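Local coordinates for protein beta-galactosidase (Trichoderma reesei, PDB 3OG2) that probably hydrolyses terminal non-reducing beta-D-galactose residues in beta-D-galactosides, as a glycoside hydrolase of family 35, at residues N674-D677 / S678-P681. Numbering follows the deposited sequence.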
loop_
_atom_site.group_PDB
_atom_site.type_symbol
_atom_site.label_atom_id
_atom_site.label_comp_id
_atom_site.label_asym_id
_atom_site.label_seq_id
_atom_site.Cartn_x
_atom_site.Cartn_y
_atom_site.Cartn_z
ATOM N N ASN A 674 -43.192 -17.696 -6.565
ATOM C CA ASN A 674 -43.778 -16.683 -7.460
ATOM C C ASN A 674 -42.718 -15.990 -8.261
ATOM O O ASN A 674 -43.009 -15.068 -9.034
ATOM C CB ASN A 674 -44.577 -15.717 -6.554
ATOM C CG ASN A 674 -43.678 -14.992 -5.555
ATOM O OD1 ASN A 674 -42.443 -15.055 -5.515
ATOM N ND2 ASN A 674 -44.319 -14.190 -4.680
ATOM N N TYR A 675 -41.447 -16.332 -8.167
ATOM C CA TYR A 675 -40.416 -15.481 -8.741
ATOM C C TYR A 675 -40.466 -15.505 -10.267
ATOM O O TYR A 675 -40.521 -16.584 -10.849
ATOM C CB TYR A 675 -39.023 -15.953 -8.284
ATOM C CG TYR A 675 -37.963 -14.980 -8.678
ATOM C CD1 TYR A 675 -37.847 -13.755 -8.025
ATOM C CD2 TYR A 675 -37.067 -15.278 -9.693
ATOM C CE1 TYR A 675 -36.888 -12.818 -8.351
ATOM C CE2 TYR A 675 -36.104 -14.352 -10.034
ATOM C CZ TYR A 675 -36.008 -13.151 -9.374
ATOM O OH TYR A 675 -35.024 -12.273 -9.754
ATOM N N ASP A 676 -40.394 -14.343 -10.889
ATOM C CA ASP A 676 -40.315 -14.225 -12.343
ATOM C C ASP A 676 -38.873 -13.920 -12.743
ATOM O O ASP A 676 -38.326 -12.920 -12.250
ATOM C CB ASP A 676 -41.229 -13.096 -12.801
ATOM C CG ASP A 676 -41.204 -12.840 -14.285
ATOM O OD1 ASP A 676 -40.231 -12.336 -14.860
ATOM O OD2 ASP A 676 -42.218 -13.057 -14.968
ATOM N N ASP A 677 -38.270 -14.735 -13.623
ATOM C CA ASP A 677 -36.907 -14.448 -14.071
ATOM C C ASP A 677 -36.900 -14.120 -15.568
ATOM O O ASP A 677 -35.856 -14.279 -16.221
ATOM C CB ASP A 677 -35.987 -15.612 -13.731
ATOM C CG ASP A 677 -36.270 -16.906 -14.457
ATOM O OD1 ASP A 677 -37.084 -16.883 -15.401
ATOM O OD2 ASP A 677 -35.653 -17.960 -14.156
ATOM N N SER A 678 -38.016 -13.675 -16.141
ATOM C CA SER A 678 -38.117 -13.359 -17.553
ATOM C C SER A 678 -37.118 -12.276 -17.933
ATOM O O SER A 678 -36.752 -12.224 -19.133
ATOM C CB SER A 678 -39.545 -12.922 -17.932
ATOM O OG SER A 678 -39.880 -11.711 -17.248
ATOM N N ARG A 679 -36.661 -11.443 -17.037
ATOM C CA ARG A 679 -35.695 -10.388 -17.410
ATOM C C ARG A 679 -34.260 -10.841 -17.373
ATOM O O ARG A 679 -33.349 -10.127 -17.797
ATOM C CB ARG A 679 -35.845 -9.196 -16.446
ATOM C CG ARG A 679 -37.224 -8.536 -16.583
ATOM C CD ARG A 679 -37.456 -7.624 -15.404
ATOM N NE ARG A 679 -38.744 -6.924 -15.424
ATOM C CZ ARG A 679 -39.866 -7.391 -14.894
ATOM N NH1 ARG A 679 -39.901 -8.597 -14.336
ATOM N NH2 ARG A 679 -40.944 -6.631 -14.935
ATOM N N TRP A 680 -34.024 -12.044 -16.835
ATOM C CA TRP A 680 -32.642 -12.487 -16.661
ATOM C C TRP A 680 -32.000 -12.822 -18.017
ATOM O O TRP A 680 -32.633 -13.406 -18.901
ATOM C CB TRP A 680 -32.574 -13.768 -15.816
ATOM C CG TRP A 680 -32.803 -13.553 -14.340
ATOM C CD1 TRP A 680 -33.754 -12.765 -13.724
ATOM C CD2 TRP A 680 -32.027 -14.157 -13.305
ATOM N NE1 TRP A 680 -33.587 -12.869 -12.347
ATOM C CE2 TRP A 680 -32.540 -13.711 -12.070
ATOM C CE3 TRP A 680 -30.940 -15.043 -13.317
ATOM C CZ2 TRP A 680 -32.000 -14.114 -10.842
ATOM C CZ3 TRP A 680 -30.407 -15.439 -12.109
ATOM C CH2 TRP A 680 -30.936 -14.981 -10.889
ATOM N N PRO A 681 -30.719 -12.532 -18.143
ATOM C CA PRO A 681 -29.954 -12.999 -19.311
ATOM C C PRO A 681 -29.990 -14.500 -19.476
ATOM O O PRO A 681 -29.878 -15.279 -18.505
ATOM C CB PRO A 681 -28.503 -12.564 -18.985
ATOM C CG PRO A 681 -28.740 -11.321 -18.151
ATOM C CD PRO A 681 -29.872 -11.730 -17.231
HETATM O O HOH W 1 -37.900 -10.888 -14.373
#
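One face of the Trp680 indole carries Asp677 CB, which sits over the five-membered ring in a CH-pi contact, 3.8 Å from its centroid and 18° off the ring normal. At the indole edge, near its plane, Tyr675 OH lies 3.0 Å from Trp680 NE1, and that nitrogen lies at the phenol edge; the two rings cross at about a right angle. CG of Tyr675 stands trans to its backbone N (chi1 -171°), which carries the phenol along the chain to the indole. The type I beta turn from Asp677 to Trp680 places Asp677 CB against the indole face and is closed by the 3.0 Å hydrogen bond from Trp680 N to Asp677 O. Ahead of the turn, Asp676 OD1 accepts from Ser678 N at 2.9 Å, from above the carboxylate plane, in an Asx turn, and from Ser678 OG in a very short bond of 2.5 Å. Water 1, 2.8 Å from the same OD1, probably donates to it and accepts from Arg679 N and, in the guanidinium plane, from Arg679 NH1, supplementing the long Arg679 NH1 to Asp676 OD1 salt bridge (3.8 Å). Asp677 pairs with Arg716, Arg718 and Lys822, tying the turn to strands 713-720 and 820-824 of an antiparallel sheet in the enzyme's second all-beta domain. With an alanine in place of Trp680, Asp677 CB would probably lose its aromatic cover and Tyr675 OH the indole edge beside it. Thus Asp676 gathers serine, arginine and water at the exposed side, while the buried Asp677 carboxylate is probably kept ionised by its three basic partners.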